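Local coordinates for protein tyrosine recombinase XerH (Helicobacter pylori, PDB 5JK0) that cuts and rejoins DNA at specific sites as a tyrosine recombinase and takes part in chromosome segregation, at residues L203-I208 / A287-Q292; T211-N216 / R245-K250; G231-L236 / L249-I254. All coordinates share one frame; numbering follows the deposited sequence.

Contact 1: residues L203-I208 / A287-Q292; sequences LLIKII and AYLYKQ. With nucleotides of chain G; nucleotides of chain H.
L204, I205 and I208 face L289 and Q292 where two helix segments cross almost at right angles, their axes 82° apart and 11.1 Å from each other at closest approach. The helices are too far apart for their backbones to meet, and no hydrogen bond joins them; the gap is filled by aliphatic branches, with L289 at the middle. Its side chain forks toward one face of the other helix. L289 CD1 lies 3.7 Å from L204 CD2, where the two leucines pass at a slant; L289 CD2 meets I208 CD1 tip to tip, also at 3.7 Å. I208 has CG1 anti to its carbonyl carbon (chi1 -66°) and the chain extended beyond, which carries CD1 out to L289. One turn back, I205 reaches across with its own CD1, which ends 4.2 Å from the backbone O of Q292 and beside CB of the same residue.

Both helices belong to the catalytic domain of the tyrosine recombinase fold, and 286-300 is a DNA-facing helix: its other sides meet nucleotides of chains G and H. CB of A287 sits 3.8 Å from O4 of thymine DT5 of chain H, and the methyl C7 of that base lies 3.7 Å from the backbone N of Y288. The Y288 ring is sandwiched near its rim between O5' of DG4 of chain H and CG of Q292, while its hydroxyl is hydrogen-bonded to N201 ND2. Y290 lays one ring face over C8 of DA24 of chain G and sends its OH to the phosphate OP2, a hydrogen bond modelled so short that its length is doubtful.

Contact 2: residues T211-N216 / R245-K250; sequences TGMRSN and RAVMLK. With nucleotides of chain G.
NH2 of R245 is gripped twice: it gives a hydrogen to water 1, 2.6 Å away, and makes a salt bridge with E217 OE1. The water lies in the plane of the guanidinium, at its edge, and in turn donates to the backbone O of T211 at 3.3 Å, bridging the strand to the last residue of helix 198-211. Segment 211-216 carries the chain from that helix through a short turn into helix 215-219 in the catalytic domain and includes R214, predicted to be an active-site arginine of this tyrosine recombinase. G212, just past the end of the first helix, has a positive phi, and its O accepts a hydrogen bond from NH1 of R313, another predicted active-site residue. R214 is the N-cap of the second helix, and its backbone N is held by the same E217 OE1 that holds R245.

Apart from the water bridge, the segments meet mainly through apolar groups. M213 places CG between its backbone N and carbonyl carbon (chi1 68°), and a bend at chi3 brings CE to within 4.0 Å of V247 CG2, the two side chains crossing at about a right angle. T211 turns its methyl to the strand, CG2 lying 4.1 Å from L249 CB, while OG1 bonds back to the O of I207. Farther along, segment 211-216 meets DNA. OP1 of DT22 of chain G receives a nearly straight bond from the backbone N of N216, 2.9 Å long with an angle of 168° at the hydrogen, and a weak, bent one from R214 NH1 at 3.3 Å.

Contact 3: residues G231-L236 / L249-I254; sequences GCYTIL and LKAFHI
Y233 and L249 form an antiparallel hydrogen-bonded pair, each backbone N-H answering the other's carbonyl: Y233 N to L249 O at 2.7 Å, L249 N to Y233 O at 3.0 Å. Both bonds belong to the beta hairpin of strands 232-238 and 244-250, part of the three-stranded antiparallel sheet of the catalytic domain. L249 O also has the CA of C232 beside it, 3.6 Å away, in a CA-H...O contact. C232 and K250 are the adjoining non-hydrogen-bonded pair, and beyond them A251 N reaches G231 O. This bond is 3.2 Å long and straight at the hydrogen (165°), yet the donor stands well above the carbonyl plane, 48° out of it, where the chain is leaving the strand. A251 O is used as well, accepting from I254 N as the chain turns toward helix 255-264. On the side of strand 232-238 turned to strand 226-229, T234 O accepts a hydrogen bond from T227 OG1.

The apolar closure lies on the sheet face of Y233 and L249. With CG anti to its carbonyl carbon (chi1 -75°), Y233 brings its ring to the turn, with CE2 3.9 Å from A251 CB. I254 comes in beside it, its CG1 4.1 Å from the same CE2 atom.

Contacts 1 and 2 are buried, whereas contact 3 lies at the partly exposed end of the hairpin. Helix 198-211 ties them together: I207 packs on M213 of contact 2 and on I254 of contact 3, and I208 lies against M213 O. Contacts 2 and 3 both use strand 244-250 and share L249, which is paired through its backbone in contact 3 and packed through its side chain in contact 2. Chemistry follows place. Contact 1 is mainly aliphatic packing between helices, with no hydrogen bond across it; contact 2 mixes apolar packing with a water bridge, and its 211-216 segment also holds a DNA phosphate; contact 3 relies on main-chain bonds away from the DNA.

Contact 1: residues L203-I208 / A287-Q292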
loop_
_atom_site.group_PDB
_atom_site.type_symbol
_atom_site.label_atom_id
_atom_site.label_comp_id
_atom_site.label_asym_id
_atom_site.label_seq_id
_atom_site.Cartn_x
_atom_site.Cartn_y
_atom_site.Cartn_z
ATOM N N LEU D 203 19.934 34.010 22.131
ATOM C CA LEU D 203 18.558 34.467 21.979
ATOM C C LEU D 203 17.871 33.777 20.802
ATOM O O LEU D 203 16.704 33.405 20.889
ATOM C CB LEU D 203 18.514 35.986 21.795
ATOM C CG LEU D 203 17.132 36.607 21.579
ATOM C CD1 LEU D 203 16.214 36.315 22.757
ATOM C CD2 LEU D 203 17.246 38.105 21.346
ATOM N N LEU D 204 18.608 33.602 19.710
ATOM C CA LEU D 204 18.068 32.983 18.503
ATOM C C LEU D 204 17.652 31.534 18.738
ATOM O O LEU D 204 16.550 31.127 18.368
ATOM C CB LEU D 204 19.093 33.050 17.368
ATOM C CG LEU D 204 18.728 32.336 16.064
ATOM C CD1 LEU D 204 17.438 32.895 15.485
ATOM C CD2 LEU D 204 19.860 32.444 15.055
ATOM N N ILE D 205 18.540 30.763 19.356
ATOM C CA ILE D 205 18.305 29.339 19.573
ATOM C C ILE D 205 17.220 29.091 20.621
ATOM O O ILE D 205 16.387 28.201 20.455
ATOM C CB ILE D 205 19.607 28.622 19.992
ATOM C CG1 ILE D 205 20.657 28.756 18.888
ATOM C CG2 ILE D 205 19.347 27.154 20.292
ATOM C CD1 ILE D 205 21.939 28.004 19.159
ATOM N N LYS D 206 17.218 29.888 21.685
ATOM C CA LYS D 206 16.243 29.708 22.759
ATOM C C LYS D 206 14.810 29.952 22.289
ATOM O O LYS D 206 13.894 29.234 22.690
ATOM C CB LYS D 206 16.566 30.621 23.941
ATOM C CG LYS D 206 17.767 30.161 24.747
ATOM C CD LYS D 206 17.791 30.773 26.135
ATOM C CE LYS D 206 19.007 30.290 26.910
ATOM N NZ LYS D 206 18.745 30.188 28.372
ATOM N N ILE D 207 14.616 30.961 21.444
ATOM C CA ILE D 207 13.290 31.261 20.912
ATOM C C ILE D 207 12.765 30.083 20.091
ATOM O O ILE D 207 11.579 29.751 20.147
ATOM C CB ILE D 207 13.306 32.542 20.051
ATOM C CG1 ILE D 207 13.572 33.766 20.928
ATOM C CG2 ILE D 207 11.987 32.716 19.313
ATOM C CD1 ILE D 207 13.615 35.071 20.164
ATOM N N ILE D 208 13.661 29.440 19.348
ATOM C CA ILE D 208 13.310 28.263 18.559
ATOM C C ILE D 208 12.891 27.097 19.453
ATOM O O ILE D 208 11.897 26.423 19.183
ATOM C CB ILE D 208 14.482 27.821 17.660
ATOM C CG1 ILE D 208 14.768 28.888 16.602
ATOM C CG2 ILE D 208 14.179 26.486 16.994
ATOM C CD1 ILE D 208 15.849 28.498 15.622
ATOM N N ALA D 287 22.455 27.757 7.421
ATOM C CA ALA D 287 23.737 27.068 7.531
ATOM C C ALA D 287 24.470 27.431 8.820
ATOM O O ALA D 287 25.026 26.563 9.493
ATOM C CB ALA D 287 24.608 27.381 6.323
ATOM N N TYR D 288 24.465 28.716 9.161
ATOM C CA TYR D 288 25.112 29.177 10.383
ATOM C C TYR D 288 24.325 28.745 11.615
ATOM O O TYR D 288 24.907 28.356 12.628
ATOM C CB TYR D 288 25.274 30.698 10.373
ATOM C CG TYR D 288 25.921 31.243 11.627
ATOM C CD1 TYR D 288 27.301 31.215 11.789
ATOM C CD2 TYR D 288 25.151 31.782 12.652
ATOM C CE1 TYR D 288 27.896 31.708 12.935
ATOM C CE2 TYR D 288 25.737 32.278 13.801
ATOM C CZ TYR D 288 27.109 32.238 13.937
ATOM O OH TYR D 288 27.694 32.731 15.080
ATOM N N LEU D 289 23.001 28.823 11.522
ATOM C CA LEU D 289 22.128 28.428 12.622
ATOM C C LEU D 289 22.313 26.955 12.972
ATOM O O LEU D 289 22.422 26.601 14.145
ATOM C CB LEU D 289 20.664 28.706 12.271
ATOM C CG LEU D 289 19.614 28.165 13.244
ATOM C CD1 LEU D 289 19.800 28.744 14.640
ATOM C CD2 LEU D 289 18.210 28.449 12.725
ATOM N N TYR D 290 22.350 26.107 11.949
ATOM C CA TYR D 290 22.536 24.671 12.141
ATOM C C TYR D 290 23.850 24.375 12.858
ATOM O O TYR D 290 23.883 23.605 13.819
ATOM C CB TYR D 290 22.501 23.940 10.795
ATOM C CG TYR D 290 22.742 22.448 10.899
ATOM C CD1 TYR D 290 24.031 21.926 10.848
ATOM C CD2 TYR D 290 21.682 21.561 11.043
ATOM C CE1 TYR D 290 24.256 20.568 10.949
ATOM C CE2 TYR D 290 21.898 20.199 11.140
ATOM C CZ TYR D 290 23.187 19.710 11.092
ATOM O OH TYR D 290 23.413 18.356 11.189
ATOM N N LYS D 291 24.926 24.991 12.377
ATOM C CA LYS D 291 26.261 24.756 12.915
ATOM C C LYS D 291 26.338 25.107 14.397
ATOM O O LYS D 291 27.001 24.419 15.172
ATOM C CB LYS D 291 27.297 25.561 12.128
ATOM C CG LYS D 291 28.719 25.042 12.255
ATOM C CD LYS D 291 28.857 23.658 11.637
ATOM C CE LYS D 291 30.302 23.179 11.669
ATOM N NZ LYS D 291 30.469 21.854 11.007
ATOM N N GLN D 292 25.654 26.177 14.788
ATOM C CA GLN D 292 25.638 26.602 16.183
ATOM C C GLN D 292 24.799 25.658 17.039
ATOM O O GLN D 292 25.112 25.423 18.205
ATOM C CB GLN D 292 25.108 28.033 16.300
ATOM C CG GLN D 292 26.029 29.078 15.693
ATOM C CD GLN D 292 27.374 29.142 16.390
ATOM O OE1 GLN D 292 27.457 29.046 17.614
ATOM N NE2 GLN D 292 28.438 29.298 15.610
ATOM P P DA G 24 21.551 16.350 9.647
ATOM O OP1 DA G 24 21.511 14.872 9.666
ATOM O OP2 DA G 24 21.389 17.099 10.912
ATOM O "O5'" DA G 24 22.916 16.820 8.950
ATOM C "C5'" DA G 24 23.348 16.181 7.757
ATOM C "C4'" DA G 24 24.447 16.969 7.062
ATOM O "O4'" DA G 24 23.895 18.156 6.431
ATOM C "C3'" DA G 24 25.591 17.464 7.961
ATOM O "O3'" DA G 24 26.830 17.149 7.348
ATOM C "C2'" DA G 24 25.374 18.978 7.989
ATOM C "C1'" DA G 24 24.827 19.190 6.591
ATOM N N9 DA G 24 24.174 20.479 6.380
ATOM C C8 DA G 24 23.508 21.236 7.304
ATOM N N7 DA G 24 23.029 22.359 6.821
ATOM C C5 DA G 24 23.412 22.337 5.488
ATOM C C6 DA G 24 23.215 23.243 4.426
ATOM N N6 DA G 24 22.550 24.395 4.555
ATOM N N1 DA G 24 23.726 22.914 3.222
ATOM C C2 DA G 24 24.390 21.760 3.094
ATOM N N3 DA G 24 24.642 20.833 4.015
ATOM C C4 DA G 24 24.120 21.186 5.202
ATOM P P DT H 5 25.842 34.540 5.815
ATOM O OP1 DT H 5 25.155 35.774 5.374
ATOM O OP2 DT H 5 25.118 33.552 6.645
ATOM O "O5'" DT H 5 26.420 33.777 4.530
ATOM C "C5'" DT H 5 27.201 34.488 3.572
ATOM C "C4'" DT H 5 27.685 33.563 2.466
ATOM O "O4'" DT H 5 28.410 32.446 3.047
ATOM C "C3'" DT H 5 26.585 32.954 1.593
ATOM O "O3'" DT H 5 26.970 33.003 0.220
ATOM C "C2'" DT H 5 26.488 31.517 2.099
ATOM C "C1'" DT H 5 27.926 31.239 2.507
ATOM N N1 DT H 5 28.056 30.172 3.542
ATOM C C2 DT H 5 28.497 28.922 3.173
ATOM O O2 DT H 5 28.792 28.630 2.027
ATOM N N3 DT H 5 28.581 28.018 4.197
ATOM C C4 DT H 5 28.276 28.233 5.529
ATOM O O4 DT H 5 28.384 27.355 6.378
ATOM C C5 DT H 5 27.819 29.564 5.850
ATOM C C7 DT H 5 27.455 29.918 7.262
ATOM C C6 DT H 5 27.732 30.459 4.853
ATOM P P DG H 4 28.628 36.303 11.476
ATOM O OP1 DG H 4 28.236 37.268 10.426
ATOM O OP2 DG H 4 28.206 36.533 12.876
ATOM O "O5'" DG H 4 28.145 34.834 11.052
ATOM C "C5'" DG H 4 27.463 34.621 9.815
ATOM C "C4'" DG H 4 28.433 34.613 8.644
ATOM O "O4'" DG H 4 29.581 33.801 8.968
ATOM C "C3'" DG H 4 27.887 34.003 7.368
ATOM O "O3'" DG H 4 27.154 34.975 6.635
ATOM C "C2'" DG H 4 29.161 33.592 6.631
ATOM C "C1'" DG H 4 30.139 33.280 7.774
ATOM N N9 DG H 4 30.399 31.852 7.961
ATOM C C8 DG H 4 30.252 31.130 9.122
ATOM N N7 DG H 4 30.565 29.871 8.994
ATOM C C5 DG H 4 30.946 29.746 7.665
ATOM C C6 DG H 4 31.389 28.609 6.946
ATOM O O6 DG H 4 31.535 27.450 7.358
ATOM N N1 DG H 4 31.674 28.917 5.618
ATOM C C2 DG H 4 31.547 30.165 5.055
ATOM N N2 DG H 4 31.868 30.266 3.757
ATOM N N3 DG H 4 31.135 31.239 5.718
ATOM C C4 DG H 4 30.852 30.957 7.013
#

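Contact 2: residues T211-N216 / R245-K250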
loop_
_atom_site.group_PDB
_atom_site.type_symbol
_atom_site.label_atom_id
_atom_site.label_comp_id
_atom_site.label_asym_id
_atom_site.label_seq_id
_atom_site.Cartn_x
_atom_site.Cartn_y
_atom_site.Cartn_z
ATOM N N THR D 211 9.365 27.938 21.252
ATOM C CA THR D 211 8.215 28.153 20.377
ATOM C C THR D 211 8.071 27.049 19.334
ATOM O O THR D 211 6.961 26.713 18.923
ATOM C CB THR D 211 8.301 29.511 19.653
ATOM O OG1 THR D 211 9.496 29.562 18.862
ATOM C CG2 THR D 211 8.312 30.652 20.659
ATOM N N GLY D 212 9.197 26.491 18.903
ATOM C CA GLY D 212 9.184 25.422 17.922
ATOM C C GLY D 212 8.978 25.918 16.504
ATOM O O GLY D 212 8.588 25.152 15.626
ATOM N N MET D 213 9.232 27.204 16.277
ATOM C CA MET D 213 9.098 27.777 14.942
ATOM C C MET D 213 10.226 27.286 14.037
ATOM O O MET D 213 11.285 26.879 14.518
ATOM C CB MET D 213 9.086 29.308 15.004
ATOM C CG MET D 213 10.407 29.939 15.422
ATOM S SD MET D 213 10.361 31.745 15.386
ATOM C CE MET D 213 9.149 32.084 16.661
ATOM N N ARG D 214 9.992 27.320 12.729
ATOM C CA ARG D 214 10.984 26.853 11.764
ATOM C C ARG D 214 12.199 27.775 11.723
ATOM O O ARG D 214 12.157 28.897 12.231
ATOM C CB ARG D 214 10.364 26.737 10.369
ATOM C CG ARG D 214 9.319 25.639 10.241
ATOM C CD ARG D 214 8.783 25.530 8.819
ATOM N NE ARG D 214 7.988 26.692 8.430
ATOM C CZ ARG D 214 8.440 27.698 7.690
ATOM N NH1 ARG D 214 9.692 27.692 7.248
ATOM N NH2 ARG D 214 7.641 28.713 7.387
ATOM N N SER D 215 13.277 27.290 11.113
ATOM C CA SER D 215 14.530 28.035 11.032
ATOM C C SER D 215 14.356 29.389 10.351
ATOM O O SER D 215 14.769 30.416 10.884
ATOM C CB SER D 215 15.588 27.218 10.287
ATOM O OG SER D 215 15.867 26.003 10.960
ATOM N N ASN D 216 13.741 29.383 9.173
ATOM C CA ASN D 216 13.569 30.608 8.402
ATOM C C ASN D 216 12.627 31.597 9.084
ATOM O O ASN D 216 12.750 32.810 8.899
ATOM C CB ASN D 216 13.059 30.287 6.997
ATOM C CG ASN D 216 13.009 31.511 6.103
ATOM O OD1 ASN D 216 14.040 32.001 5.643
ATOM N ND2 ASN D 216 11.805 32.011 5.852
ATOM N N ARG D 245 0.986 34.309 11.315
ATOM C CA ARG D 245 0.615 33.384 12.379
ATOM C C ARG D 245 1.273 33.825 13.681
ATOM O O ARG D 245 2.307 34.495 13.670
ATOM C CB ARG D 245 1.009 31.947 12.026
ATOM C CG ARG D 245 2.467 31.592 12.281
ATOM C CD ARG D 245 2.731 30.136 11.923
ATOM N NE ARG D 245 4.060 29.690 12.329
ATOM C CZ ARG D 245 4.320 29.053 13.467
ATOM N NH1 ARG D 245 3.340 28.785 14.318
ATOM N NH2 ARG D 245 5.559 28.681 13.755
ATOM N N ALA D 246 0.671 33.453 14.805
ATOM C CA ALA D 246 1.136 33.934 16.098
ATOM C C ALA D 246 1.594 32.808 17.016
ATOM O O ALA D 246 1.030 31.714 17.012
ATOM C CB ALA D 246 0.043 34.746 16.776
ATOM N N VAL D 247 2.631 33.091 17.798
ATOM C CA VAL D 247 3.092 32.183 18.837
ATOM C C VAL D 247 3.270 32.962 20.135
ATOM O O VAL D 247 3.540 34.164 20.114
ATOM C CB VAL D 247 4.419 31.490 18.456
ATOM C CG1 VAL D 247 4.215 30.554 17.274
ATOM C CG2 VAL D 247 5.495 32.522 18.151
ATOM N N MET D 248 3.104 32.282 21.263
ATOM C CA MET D 248 3.262 32.929 22.557
ATOM C C MET D 248 4.432 32.331 23.330
ATOM O O MET D 248 4.739 31.147 23.199
ATOM C CB MET D 248 1.974 32.823 23.375
ATOM C CG MET D 248 0.796 33.565 22.764
ATOM S SD MET D 248 -0.678 33.530 23.802
ATOM C CE MET D 248 -0.114 34.455 25.228
ATOM N N LEU D 249 5.082 33.166 24.133
ATOM C CA LEU D 249 6.254 32.756 24.894
ATOM C C LEU D 249 6.369 33.570 26.178
ATOM O O LEU D 249 6.288 34.798 26.150
ATOM C CB LEU D 249 7.519 32.908 24.046
ATOM C CG LEU D 249 8.874 32.764 24.742
ATOM C CD1 LEU D 249 8.969 31.444 25.483
ATOM C CD2 LEU D 249 10.003 32.892 23.731
ATOM N N LYS D 250 6.551 32.878 27.300
ATOM C CA LYS D 250 6.696 33.537 28.594
ATOM C C LYS D 250 7.887 34.491 28.592
ATOM O O LYS D 250 8.956 34.167 28.075
ATOM C CB LYS D 250 6.841 32.503 29.712
ATOM C CG LYS D 250 5.571 31.712 29.984
ATOM C CD LYS D 250 5.731 30.790 31.182
ATOM C CE LYS D 250 4.413 30.124 31.545
ATOM N NZ LYS D 250 4.544 29.243 32.738
ATOM P P DT G 22 13.258 26.381 6.483
ATOM O OP1 DT G 22 12.869 26.989 7.774
ATOM O OP2 DT G 22 13.979 27.190 5.476
ATOM O "O5'" DT G 22 14.130 25.072 6.775
ATOM C "C5'" DT G 22 13.606 24.045 7.604
ATOM C "C4'" DT G 22 14.476 22.802 7.549
ATOM O "O4'" DT G 22 14.626 22.371 6.172
ATOM C "C3'" DT G 22 15.893 22.970 8.107
ATOM O "O3'" DT G 22 16.176 21.910 9.015
ATOM C "C2'" DT G 22 16.783 22.912 6.863
ATOM C "C1'" DT G 22 15.970 22.028 5.934
ATOM N N1 DT G 22 16.264 22.257 4.492
ATOM C C2 DT G 22 16.725 21.215 3.722
ATOM O O2 DT G 22 16.912 20.093 4.159
ATOM N N3 DT G 22 16.966 21.535 2.412
ATOM C C4 DT G 22 16.792 22.768 1.808
ATOM O O4 DT G 22 17.034 22.958 0.621
ATOM C C5 DT G 22 16.306 23.816 2.674
ATOM C C7 DT G 22 16.079 25.197 2.133
ATOM C C6 DT G 22 16.072 23.514 3.958
HETATM O O HOH W 1 5.676 27.207 15.946
#

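Contact 3: residues G231-L236 / L249-I254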
loop_
_atom_site.group_PDB
_atom_site.type_symbol
_atom_site.label_atom_id
_atom_site.label_comp_id
_atom_site.label_asym_id
_atom_site.label_seq_id
_atom_site.Cartn_x
_atom_site.Cartn_y
_atom_site.Cartn_z
ATOM N N GLY D 231 3.126 39.632 31.129
ATOM C CA GLY D 231 4.318 38.831 31.336
ATOM C C GLY D 231 4.498 37.735 30.302
ATOM O O GLY D 231 5.030 36.667 30.606
ATOM N N CYS D 232 4.056 37.997 29.078
ATOM C CA CYS D 232 4.168 37.019 28.003
ATOM C C CYS D 232 4.242 37.698 26.639
ATOM O O CYS D 232 3.473 38.616 26.350
ATOM C CB CYS D 232 2.990 36.044 28.042
ATOM S SG CYS D 232 3.114 34.677 26.869
ATOM N N TYR D 233 5.172 37.242 25.808
ATOM C CA TYR D 233 5.357 37.811 24.477
ATOM C C TYR D 233 4.422 37.188 23.445
ATOM O O TYR D 233 4.143 35.990 23.482
ATOM C CB TYR D 233 6.806 37.638 24.011
ATOM C CG TYR D 233 7.795 38.571 24.670
ATOM C CD1 TYR D 233 7.890 39.901 24.278
ATOM C CD2 TYR D 233 8.644 38.120 25.672
ATOM C CE1 TYR D 233 8.797 40.758 24.874
ATOM C CE2 TYR D 233 9.555 38.970 26.273
ATOM C CZ TYR D 233 9.627 40.286 25.870
ATOM O OH TYR D 233 10.532 41.135 26.467
ATOM N N THR D 234 3.941 38.017 22.525
ATOM C CA THR D 234 3.194 37.534 21.371
ATOM C C THR D 234 3.985 37.841 20.105
ATOM O O THR D 234 4.104 38.997 19.701
ATOM C CB THR D 234 1.796 38.169 21.280
ATOM O OG1 THR D 234 1.009 37.759 22.406
ATOM C CG2 THR D 234 1.099 37.734 20.001
ATOM N N ILE D 235 4.536 36.800 19.490
ATOM C CA ILE D 235 5.396 36.968 18.327
ATOM C C ILE D 235 4.659 36.653 17.031
ATOM O O ILE D 235 4.161 35.543 16.841
ATOM C CB ILE D 235 6.644 36.072 18.422
ATOM C CG1 ILE D 235 7.342 36.274 19.768
ATOM C CG2 ILE D 235 7.594 36.354 17.267
ATOM C CD1 ILE D 235 8.512 35.343 19.993
ATOM N N LEU D 236 4.591 37.640 16.142
ATOM C CA LEU D 236 3.935 37.466 14.853
ATOM C C LEU D 236 4.931 37.038 13.781
ATOM O O LEU D 236 5.996 37.637 13.635
ATOM C CB LEU D 236 3.228 38.754 14.431
ATOM C CG LEU D 236 2.059 39.199 15.312
ATOM C CD1 LEU D 236 1.470 40.507 14.803
ATOM C CD2 LEU D 236 0.992 38.117 15.375
ATOM N N LEU D 249 5.082 33.166 24.133
ATOM C CA LEU D 249 6.254 32.756 24.894
ATOM C C LEU D 249 6.369 33.570 26.178
ATOM O O LEU D 249 6.288 34.798 26.150
ATOM C CB LEU D 249 7.519 32.908 24.046
ATOM C CG LEU D 249 8.874 32.764 24.742
ATOM C CD1 LEU D 249 8.969 31.444 25.483
ATOM C CD2 LEU D 249 10.003 32.892 23.731
ATOM N N LYS D 250 6.551 32.878 27.300
ATOM C CA LYS D 250 6.696 33.537 28.594
ATOM C C LYS D 250 7.887 34.491 28.592
ATOM O O LYS D 250 8.956 34.167 28.075
ATOM C CB LYS D 250 6.841 32.503 29.712
ATOM C CG LYS D 250 5.571 31.712 29.984
ATOM C CD LYS D 250 5.731 30.790 31.182
ATOM C CE LYS D 250 4.413 30.124 31.545
ATOM N NZ LYS D 250 4.544 29.243 32.738
ATOM N N ALA D 251 7.687 35.668 29.176
ATOM C CA ALA D 251 8.654 36.759 29.086
ATOM C C ALA D 251 10.004 36.437 29.724
ATOM O O ALA D 251 11.048 36.741 29.150
ATOM C CB ALA D 251 8.072 38.015 29.717
ATOM N N PHE D 252 9.983 35.814 30.898
ATOM C CA PHE D 252 11.204 35.604 31.676
ATOM C C PHE D 252 12.212 34.677 30.992
ATOM O O PHE D 252 13.351 34.551 31.442
ATOM C CB PHE D 252 10.859 35.054 33.063
ATOM C CG PHE D 252 10.376 33.630 33.053
ATOM C CD1 PHE D 252 9.053 33.334 32.773
ATOM C CD2 PHE D 252 11.246 32.587 33.331
ATOM C CE1 PHE D 252 8.608 32.027 32.766
ATOM C CE2 PHE D 252 10.806 31.278 33.324
ATOM C CZ PHE D 252 9.485 30.998 33.042
ATOM N N HIS D 253 11.793 34.031 29.909
ATOM C CA HIS D 253 12.661 33.113 29.182
ATOM C C HIS D 253 13.683 33.836 28.305
ATOM O O HIS D 253 14.783 33.329 28.085
ATOM C CB HIS D 253 11.827 32.162 28.319
ATOM C CG HIS D 253 11.228 31.019 29.080
ATOM N ND1 HIS D 253 10.056 30.403 28.697
ATOM C CD2 HIS D 253 11.646 30.373 30.193
ATOM C CE1 HIS D 253 9.775 29.431 29.547
ATOM N NE2 HIS D 253 10.724 29.390 30.464
ATOM N N ILE D 254 13.323 35.014 27.800
ATOM C CA ILE D 254 14.184 35.728 26.858
ATOM C C ILE D 254 14.309 37.227 27.133
ATOM O O ILE D 254 15.032 37.927 26.423
ATOM C CB ILE D 254 13.682 35.567 25.405
ATOM C CG1 ILE D 254 12.243 36.073 25.283
ATOM C CG2 ILE D 254 13.795 34.119 24.945
ATOM C CD1 ILE D 254 11.732 36.127 23.862
#